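Local coordinates for malonyl coenzyme A-acyl carrier protein transacylase (Helicobacter pylori, PDB 2H1Y) that probably transfers the malonyl group from malonyl coenzyme A to holo-acyl carrier protein, with release of free coenzyme A, at residues 79-87 against 279-287; 235-243 against 265-276. All blocks are in the same frame, centred on the assembly; numbering follows the deposited sequence.

Contact 1 of 2, residues 79-87 against 279-287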
loop_
_atom_site.group_PDB
_atom_site.type_symbol
_atom_site.label_atom_id
_atom_site.label_comp_id
_atom_site.label_asym_id
_atom_site.label_seq_id
_atom_site.Cartn_x
_atom_site.Cartn_y
_atom_site.Cartn_z
ATOM N N VAL A 79 -10.588 -0.229 4.695
ATOM C CA VAL A 79 -10.238 -0.641 6.043
ATOM C C VAL A 79 -9.178 0.311 6.664
ATOM O O VAL A 79 -9.316 0.734 7.828
ATOM C CB VAL A 79 -9.844 -2.126 6.072
ATOM C CG1 VAL A 79 -9.444 -2.576 7.484
ATOM C CG2 VAL A 79 -10.997 -2.995 5.485
ATOM N N SER A 80 -8.153 0.687 5.900
ATOM C CA SER A 80 -7.201 1.699 6.389
ATOM C C SER A 80 -7.910 2.967 6.888
ATOM O O SER A 80 -7.617 3.455 7.983
ATOM C CB SER A 80 -6.187 2.062 5.320
ATOM O OG SER A 80 -5.298 0.991 5.094
ATOM N N TYR A 81 -8.862 3.463 6.087
ATOM C CA TYR A 81 -9.624 4.681 6.412
ATOM C C TYR A 81 -10.344 4.501 7.726
ATOM O O TYR A 81 -10.247 5.352 8.596
ATOM C CB TYR A 81 -10.629 5.035 5.305
ATOM C CG TYR A 81 -11.278 6.383 5.496
ATOM C CD1 TYR A 81 -12.482 6.504 6.202
ATOM C CD2 TYR A 81 -10.687 7.555 4.982
ATOM C CE1 TYR A 81 -13.076 7.723 6.398
ATOM C CE2 TYR A 81 -11.279 8.806 5.170
ATOM C CZ TYR A 81 -12.480 8.878 5.883
ATOM O OH TYR A 81 -13.112 10.091 6.096
ATOM N N ILE A 82 -11.054 3.377 7.858
ATOM C CA ILE A 82 -11.842 3.084 9.059
ATOM C C ILE A 82 -10.949 2.942 10.291
ATOM O O ILE A 82 -11.201 3.572 11.326
ATOM C CB ILE A 82 -12.769 1.839 8.883
ATOM C CG1 ILE A 82 -13.848 2.139 7.846
ATOM C CG2 ILE A 82 -13.390 1.452 10.206
ATOM C CD1 ILE A 82 -14.640 0.954 7.400
ATOM N N ALA A 83 -9.904 2.129 10.165
ATOM C CA ALA A 83 -8.868 2.034 11.196
ATOM C C ALA A 83 -8.429 3.416 11.670
ATOM O O ALA A 83 -8.327 3.652 12.879
ATOM C CB ALA A 83 -7.674 1.260 10.678
ATOM N N TYR A 84 -8.185 4.325 10.722
ATOM C CA TYR A 84 -7.726 5.673 11.059
ATOM C C TYR A 84 -8.764 6.506 11.847
ATOM O O TYR A 84 -8.435 7.094 12.886
ATOM C CB TYR A 84 -7.284 6.432 9.814
ATOM C CG TYR A 84 -6.714 7.799 10.136
ATOM C CD1 TYR A 84 -7.554 8.881 10.453
ATOM C CD2 TYR A 84 -5.337 8.014 10.119
ATOM C CE1 TYR A 84 -7.024 10.146 10.745
ATOM C CE2 TYR A 84 -4.807 9.244 10.399
ATOM C CZ TYR A 84 -5.652 10.309 10.711
ATOM O OH TYR A 84 -5.097 11.523 10.999
ATOM N N GLN A 85 -9.995 6.556 11.339
ATOM C CA GLN A 85 -11.110 7.248 12.011
ATOM C C GLN A 85 -11.383 6.758 13.435
ATOM O O GLN A 85 -11.429 7.550 14.383
ATOM C CB GLN A 85 -12.393 7.099 11.187
ATOM C CG GLN A 85 -12.356 7.743 9.806
ATOM C CD GLN A 85 -11.738 9.141 9.811
ATOM O OE1 GLN A 85 -10.935 9.461 8.939
ATOM N NE2 GLN A 85 -12.100 9.966 10.797
ATOM N N LEU A 86 -11.581 5.448 13.572
ATOM C CA LEU A 86 -11.789 4.826 14.870
ATOM C C LEU A 86 -10.661 5.189 15.830
ATOM O O LEU A 86 -10.913 5.708 16.924
ATOM C CB LEU A 86 -11.930 3.314 14.707
ATOM C CG LEU A 86 -13.330 2.674 14.584
ATOM C CD1 LEU A 86 -14.466 3.656 14.259
ATOM C CD2 LEU A 86 -13.333 1.497 13.629
ATOM N N LEU A 87 -9.418 4.983 15.407
ATOM C CA LEU A 87 -8.285 5.300 16.271
ATOM C C LEU A 87 -8.211 6.797 16.581
ATOM O O LEU A 87 -8.182 7.161 17.752
ATOM C CB LEU A 87 -6.954 4.748 15.719
ATOM C CG LEU A 87 -5.659 4.999 16.513
ATOM C CD1 LEU A 87 -5.838 4.737 17.999
ATOM C CD2 LEU A 87 -4.529 4.163 15.975
ATOM N N ILE A 279 7.738 4.024 17.423
ATOM C CA ILE A 279 6.732 3.000 17.177
ATOM C C ILE A 279 5.948 3.283 15.904
ATOM O O ILE A 279 5.857 4.432 15.472
ATOM C CB ILE A 279 5.767 2.885 18.399
ATOM C CG1 ILE A 279 4.928 1.612 18.318
ATOM C CG2 ILE A 279 4.919 4.177 18.586
ATOM C CD1 ILE A 279 4.459 1.132 19.685
ATOM N N PHE A 280 5.387 2.228 15.321
ATOM C CA PHE A 280 4.662 2.322 14.071
ATOM C C PHE A 280 3.251 1.811 14.285
ATOM O O PHE A 280 3.056 0.855 15.034
ATOM C CB PHE A 280 5.334 1.448 13.008
ATOM C CG PHE A 280 6.637 1.994 12.488
ATOM C CD1 PHE A 280 7.848 1.608 13.057
ATOM C CD2 PHE A 280 6.658 2.887 11.405
ATOM C CE1 PHE A 280 9.074 2.118 12.564
ATOM C CE2 PHE A 280 7.868 3.398 10.907
ATOM C CZ PHE A 280 9.078 3.009 11.487
ATOM N N PHE A 281 2.267 2.434 13.630
ATOM C CA PHE A 281 0.913 1.860 13.584
ATOM C C PHE A 281 0.575 1.409 12.162
ATOM O O PHE A 281 0.504 2.226 11.247
ATOM C CB PHE A 281 -0.170 2.830 14.101
ATOM C CG PHE A 281 0.039 3.321 15.501
ATOM C CD1 PHE A 281 -0.195 4.647 15.811
ATOM C CD2 PHE A 281 0.464 2.477 16.510
ATOM C CE1 PHE A 281 -0.017 5.130 17.100
ATOM C CE2 PHE A 281 0.645 2.942 17.813
ATOM C CZ PHE A 281 0.399 4.273 18.108
ATOM N N GLU A 282 0.379 0.117 11.956
ATOM C CA GLU A 282 -0.088 -0.333 10.650
ATOM C C GLU A 282 -1.601 -0.163 10.633
ATOM O O GLU A 282 -2.304 -0.922 11.309
ATOM C CB GLU A 282 0.300 -1.789 10.359
ATOM C CG GLU A 282 0.084 -2.176 8.902
ATOM C CD GLU A 282 0.742 -3.484 8.485
ATOM O OE1 GLU A 282 0.680 -3.812 7.286
ATOM O OE2 GLU A 282 1.323 -4.190 9.332
ATOM N N LEU A 283 -2.096 0.826 9.872
ATOM C CA LEU A 283 -3.540 1.086 9.780
ATOM C C LEU A 283 -4.190 0.347 8.638
ATOM O O LEU A 283 -3.867 0.576 7.472
ATOM C CB LEU A 283 -3.846 2.573 9.650
ATOM C CG LEU A 283 -3.278 3.451 10.749
ATOM C CD1 LEU A 283 -3.671 4.873 10.469
ATOM C CD2 LEU A 283 -3.768 2.993 12.101
ATOM N N GLY A 284 -5.122 -0.536 8.974
ATOM C CA GLY A 284 -5.800 -1.323 7.964
ATOM C C GLY A 284 -5.645 -2.801 8.208
ATOM O O GLY A 284 -5.188 -3.223 9.275
ATOM N N CYS A 285 -6.020 -3.603 7.222
ATOM C CA CYS A 285 -5.989 -5.041 7.392
ATOM C C CYS A 285 -4.596 -5.668 7.240
ATOM O O CYS A 285 -3.756 -5.163 6.504
ATOM C CB CYS A 285 -6.958 -5.687 6.421
ATOM S SG CYS A 285 -6.742 -7.466 6.329
ATOM N N GLY A 286 -4.402 -6.796 7.927
ATOM C CA GLY A 286 -3.236 -7.663 7.791
ATOM C C GLY A 286 -2.095 -7.240 8.692
ATOM O O GLY A 286 -2.249 -6.336 9.521
ATOM N N SER A 287 -0.939 -7.869 8.497
ATOM C CA SER A 287 0.291 -7.474 9.180
ATOM C C SER A 287 1.517 -7.536 8.272
ATOM O O SER A 287 2.644 -7.710 8.761
ATOM C CB SER A 287 0.523 -8.375 10.385
ATOM O OG SER A 287 -0.584 -8.280 11.243
#
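Leu283 lies over one flank of helix 69-90, its two methyl branches divided between Tyr84 and Leu87 of the helix. Leu283 CD1 sits at the edge of the Tyr84 ring, near its plane and 3.6 Å from Tyr84 CD2, while Leu283 CD2 meets Leu87 CD2 at 4.1 Å with the two leucines at about a right angle. Leu283 CB rests on Ala83 CB. With CG anti to its backbone N (chi1 -176°), Tyr84 sends its ring out from the helix past the leucine. Leu87 CD2 also approaches the Phe281 ring, obliquely. Strand 279-283, a parallel member of the central sheet of the large, alpha/beta-hydrolase-like subdomain, runs with its N-to-C direction 128° from that of helix segment 79-87, the two axes 8.4 Å apart at closest approach. As the strand ends, Gly284 CA comes to 3.7 Å from Ser80 CA, and its positive phi suits a residue without a side chain. Beyond it, Val79 CG1 packs 3.6 Å from Cys285 N. Ser80 OG donates to Leu283 O over 2.8 Å, approaching the carbonyl at 134° and tilted from its plane; a weak bond to Ile76 O competes for the same proton. Phe33 of helix 31-36 packs on Val79 and Ala83. Chemically, this is an apolar interface with one polar tie, a buried serine hydroxyl whose one proton goes chiefly to Leu283 O.

Contact 2 of 2, residues 235-243 against 265-276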
loop_
_atom_site.group_PDB
_atom_site.type_symbol
_atom_site.label_atom_id
_atom_site.label_comp_id
_atom_site.label_asym_id
_atom_site.label_seq_id
_atom_site.Cartn_x
_atom_site.Cartn_y
_atom_site.Cartn_z
ATOM N N PHE A 235 -0.016 15.874 8.067
ATOM C CA PHE A 235 1.277 15.240 8.290
ATOM C C PHE A 235 1.927 14.906 6.950
ATOM O O PHE A 235 1.240 14.739 5.938
ATOM C CB PHE A 235 1.128 13.977 9.159
ATOM C CG PHE A 235 0.041 13.014 8.689
ATOM C CD1 PHE A 235 0.268 12.142 7.622
ATOM C CD2 PHE A 235 -1.192 12.977 9.327
ATOM C CE1 PHE A 235 -0.722 11.267 7.186
ATOM C CE2 PHE A 235 -2.185 12.100 8.915
ATOM C CZ PHE A 235 -1.948 11.227 7.838
ATOM N N GLU A 236 3.252 14.815 6.947
ATOM C CA GLU A 236 4.009 14.543 5.732
ATOM C C GLU A 236 3.952 13.075 5.351
ATOM O O GLU A 236 3.761 12.220 6.194
ATOM C CB GLU A 236 5.465 14.981 5.923
ATOM C CG GLU A 236 6.329 14.124 6.870
ATOM C CD GLU A 236 7.715 14.722 7.097
ATOM O OE1 GLU A 236 8.610 13.995 7.563
ATOM O OE2 GLU A 236 7.923 15.928 6.810
ATOM N N ILE A 237 4.129 12.771 4.074
ATOM C CA ILE A 237 4.194 11.374 3.670
ATOM C C ILE A 237 5.516 11.105 2.953
ATOM O O ILE A 237 6.089 12.011 2.349
ATOM C CB ILE A 237 2.928 10.901 2.859
ATOM C CG1 ILE A 237 3.252 10.687 1.401
ATOM C CG2 ILE A 237 1.741 11.865 2.985
ATOM C CD1 ILE A 237 3.574 9.293 1.071
ATOM N N ILE A 238 5.997 9.866 3.047
ATOM C CA ILE A 238 7.255 9.464 2.439
ATOM C C ILE A 238 7.005 8.765 1.101
ATOM O O ILE A 238 6.243 7.799 1.022
ATOM C CB ILE A 238 8.069 8.546 3.383
ATOM C CG1 ILE A 238 7.975 9.026 4.834
ATOM C CG2 ILE A 238 9.513 8.457 2.942
ATOM C CD1 ILE A 238 8.642 10.370 5.132
ATOM N N SER A 239 7.641 9.263 0.045
ATOM C CA SER A 239 7.419 8.738 -1.292
ATOM C C SER A 239 8.103 7.376 -1.503
ATOM O O SER A 239 9.313 7.252 -1.319
ATOM C CB SER A 239 7.912 9.759 -2.324
ATOM O OG SER A 239 8.177 9.157 -3.591
ATOM N N ASN A 240 7.339 6.362 -1.902
ATOM C CA ASN A 240 7.949 5.110 -2.353
ATOM C C ASN A 240 8.892 5.354 -3.525
ATOM O O ASN A 240 9.851 4.599 -3.721
ATOM C CB ASN A 240 6.903 4.080 -2.791
ATOM C CG ASN A 240 6.043 3.548 -1.636
ATOM O OD1 ASN A 240 6.355 3.711 -0.457
ATOM N ND2 ASN A 240 4.961 2.888 -1.994
ATOM N N ALA A 241 8.629 6.407 -4.298
ATOM C CA ALA A 241 9.412 6.660 -5.511
ATOM C C ALA A 241 10.812 7.278 -5.258
ATOM O O ALA A 241 11.808 6.807 -5.829
ATOM C CB ALA A 241 8.610 7.474 -6.504
ATOM N N THR A 242 10.886 8.284 -4.377
ATOM C CA THR A 242 12.134 9.018 -4.106
ATOM C C THR A 242 12.644 8.920 -2.658
ATOM O O THR A 242 13.706 9.429 -2.328
ATOM C CB THR A 242 12.014 10.553 -4.465
ATOM O OG1 THR A 242 11.146 11.215 -3.527
ATOM C CG2 THR A 242 11.517 10.777 -5.879
ATOM N N ASN A 243 11.885 8.306 -1.774
ATOM C CA ASN A 243 12.279 8.259 -0.373
ATOM C C ASN A 243 12.511 9.656 0.215
ATOM O O ASN A 243 13.366 9.848 1.075
ATOM C CB ASN A 243 13.494 7.331 -0.164
ATOM C CG ASN A 243 13.902 7.208 1.307
ATOM O OD1 ASN A 243 15.062 6.963 1.618
ATOM N ND2 ASN A 243 12.956 7.407 2.208
ATOM N N ARG A 265 10.335 1.651 -3.008
ATOM C CA ARG A 265 11.550 1.554 -2.198
ATOM C C ARG A 265 11.233 1.499 -0.720
ATOM O O ARG A 265 11.694 2.340 0.067
ATOM C CB ARG A 265 12.482 2.728 -2.487
ATOM C CG ARG A 265 13.023 2.768 -3.891
ATOM C CD ARG A 265 14.421 3.304 -3.861
ATOM N NE ARG A 265 14.420 4.761 -3.907
ATOM C CZ ARG A 265 15.330 5.539 -3.325
ATOM N NH1 ARG A 265 16.319 5.003 -2.619
ATOM N NH2 ARG A 265 15.239 6.861 -3.443
ATOM N N TYR A 266 10.455 0.494 -0.337
ATOM C CA TYR A 266 9.928 0.417 1.018
ATOM C C TYR A 266 11.033 0.309 2.085
ATOM O O TYR A 266 10.956 0.965 3.139
ATOM C CB TYR A 266 8.884 -0.706 1.154
ATOM C CG TYR A 266 8.273 -0.714 2.518
ATOM C CD1 TYR A 266 7.253 0.169 2.853
ATOM C CD2 TYR A 266 8.757 -1.564 3.504
ATOM C CE1 TYR A 266 6.717 0.173 4.143
ATOM C CE2 TYR A 266 8.227 -1.566 4.800
ATOM C CZ TYR A 266 7.211 -0.701 5.109
ATOM O OH TYR A 266 6.700 -0.702 6.387
ATOM N N GLN A 267 12.045 -0.514 1.799
ATOM C CA GLN A 267 13.273 -0.601 2.606
ATOM C C GLN A 267 13.960 0.750 2.904
ATOM O O GLN A 267 14.145 1.116 4.070
ATOM C CB GLN A 267 14.273 -1.531 1.929
ATOM C CG GLN A 267 15.643 -1.468 2.545
ATOM C CD GLN A 267 16.432 -2.721 2.288
ATOM O OE1 GLN A 267 16.696 -3.089 1.139
ATOM N NE2 GLN A 267 16.816 -3.389 3.355
ATOM N N ASP A 268 14.336 1.477 1.856
ATOM C CA ASP A 268 14.996 2.779 2.023
ATOM C C ASP A 268 14.131 3.737 2.833
ATOM O O ASP A 268 14.640 4.474 3.686
ATOM C CB ASP A 268 15.372 3.402 0.673
ATOM C CG ASP A 268 16.341 2.545 -0.104
ATOM O OD1 ASP A 268 17.185 1.906 0.549
ATOM O OD2 ASP A 268 16.257 2.488 -1.357
ATOM N N CYS A 269 12.822 3.679 2.589
ATOM C CA CYS A 269 11.866 4.549 3.264
ATOM C C CYS A 269 11.840 4.330 4.764
ATOM O O CYS A 269 11.857 5.301 5.523
ATOM C CB CYS A 269 10.473 4.372 2.680
ATOM S SG CYS A 269 10.284 5.132 1.075
ATOM N N VAL A 270 11.814 3.064 5.180
ATOM C CA VAL A 270 11.832 2.744 6.592
ATOM C C VAL A 270 13.175 3.173 7.219
ATOM O O VAL A 270 13.203 3.878 8.231
ATOM C CB VAL A 270 11.461 1.249 6.870
ATOM C CG1 VAL A 270 11.556 0.931 8.341
ATOM C CG2 VAL A 270 10.053 0.958 6.404
ATOM N N LYS A 271 14.278 2.801 6.585
ATOM C CA LYS A 271 15.613 3.091 7.123
ATOM C C LYS A 271 15.893 4.593 7.304
ATOM O O LYS A 271 16.265 5.032 8.388
ATOM C CB LYS A 271 16.692 2.424 6.268
ATOM C CG LYS A 271 16.641 0.888 6.286
ATOM C CD LYS A 271 17.966 0.263 5.842
ATOM C CE LYS A 271 17.975 -1.261 6.097
ATOM N NZ LYS A 271 18.924 -2.024 5.196
ATOM N N SER A 272 15.677 5.387 6.265
ATOM C CA SER A 272 15.872 6.839 6.363
ATOM C C SER A 272 14.990 7.507 7.431
ATOM O O SER A 272 15.132 8.692 7.702
ATOM C CB SER A 272 15.636 7.512 5.001
ATOM O OG SER A 272 16.390 6.889 3.962
ATOM N N ASN A 273 14.087 6.749 8.051
ATOM C CA ASN A 273 13.045 7.370 8.853
ATOM C C ASN A 273 12.822 6.720 10.201
ATOM O O ASN A 273 12.135 7.283 11.050
ATOM C CB ASN A 273 11.739 7.443 8.053
ATOM C CG ASN A 273 11.821 8.431 6.900
ATOM O OD1 ASN A 273 11.624 9.632 7.089
ATOM N ND2 ASN A 273 12.114 7.930 5.697
ATOM N N ASN A 274 13.423 5.547 10.390
ATOM C CA ASN A 274 13.289 4.756 11.615
ATOM C C ASN A 274 13.755 5.470 12.904
ATOM O O ASN A 274 13.237 5.201 13.995
ATOM C CB ASN A 274 14.021 3.414 11.447
ATOM C CG ASN A 274 13.807 2.482 12.628
ATOM O OD1 ASN A 274 12.744 1.877 12.767
ATOM N ND2 ASN A 274 14.807 2.383 13.497
ATOM N N ASP A 275 14.725 6.376 12.767
ATOM C CA ASP A 275 15.210 7.193 13.891
ATOM C C ASP A 275 14.243 8.272 14.402
ATOM O O ASP A 275 14.339 8.706 15.556
ATOM C CB ASP A 275 16.551 7.832 13.528
ATOM C CG ASP A 275 17.655 6.793 13.310
ATOM O OD1 ASP A 275 17.388 5.567 13.456
ATOM O OD2 ASP A 275 18.800 7.212 12.999
ATOM N N ARG A 276 13.305 8.700 13.563
ATOM C CA ARG A 276 12.431 9.824 13.924
ATOM C C ARG A 276 11.234 9.412 14.786
ATOM O O ARG A 276 10.468 10.269 15.218
ATOM C CB ARG A 276 11.950 10.572 12.669
ATOM C CG ARG A 276 13.018 10.738 11.564
ATOM C CD ARG A 276 12.362 11.135 10.257
ATOM N NE ARG A 276 11.466 12.264 10.467
ATOM C CZ ARG A 276 10.535 12.663 9.606
ATOM N NH1 ARG A 276 10.356 12.017 8.460
ATOM N NH2 ARG A 276 9.771 13.711 9.901
#
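Helix 266-271 packs beside strand 236-238 of the large mixed sheet and the turn that follows it, and a chain of polar groups joins the two from the residues that follow the helix. Arg276 grips a single oxygen, Glu236 OE1, end-on with both terminal nitrogens, NH2 at 2.6 Å and NH1 at 2.8 Å. The acceptor lies close to the guanidinium plane, but the carboxylate is turned 65° from it, and NH2 approaches from above the carboxylate plane. NH1 donates as well to Asn273 OD1 at 3.0 Å, in the planes of both the guanidinium and the Asn273 carbonyl. This fixes the amide of Asn273, whose ND2 donates to Cys269 O (2.6 Å) within the carbonyl plane. Ile238 packs alongside: with CG2 anti to its backbone N, that methyl lies 3.9 Å from Cys269 SG, while CD1 faces Asn273 OD1. After the strand comes an ST motif, in which Ser239 OG accepts from Thr242 N and the backbone turns back toward the start of the helix. Asn240 O from this turn accepts Arg265 N, the N-cap residue, at 3.1 Å and 156°. Arg265 bends at chi2 and chi3, bringing its guanidinium against the turn; Asn243 CB covers one face, 3.7 Å from Arg265 NH2, and Arg265 NH1 forms a salt bridge with Asp268 OD2 at 2.8 Å.

From the N terminus the chain first lays down strand 15-19, and helix 69-90 then supplies the first half of contact 1; its 79-87 portion is met by strand 279-283 after 191 intervening residues, closing the longer loop. That loop takes in strand 99-102, the four-stranded antiparallel sheet of the small, ferredoxin-like subdomain, and then all of contact 2, which is nested inside and spans 21 residues between 235-243 and 265-276. Helix 266-271 leads almost directly into strand 279-283. Both contacts reach the same mixed sheet, at strands 279-283 and 236-238, separated by 15-19 and 99-102. Their centres are about 18 Å apart, yet they touch where Tyr84 packs on Phe235 and Phe280 on Asn274.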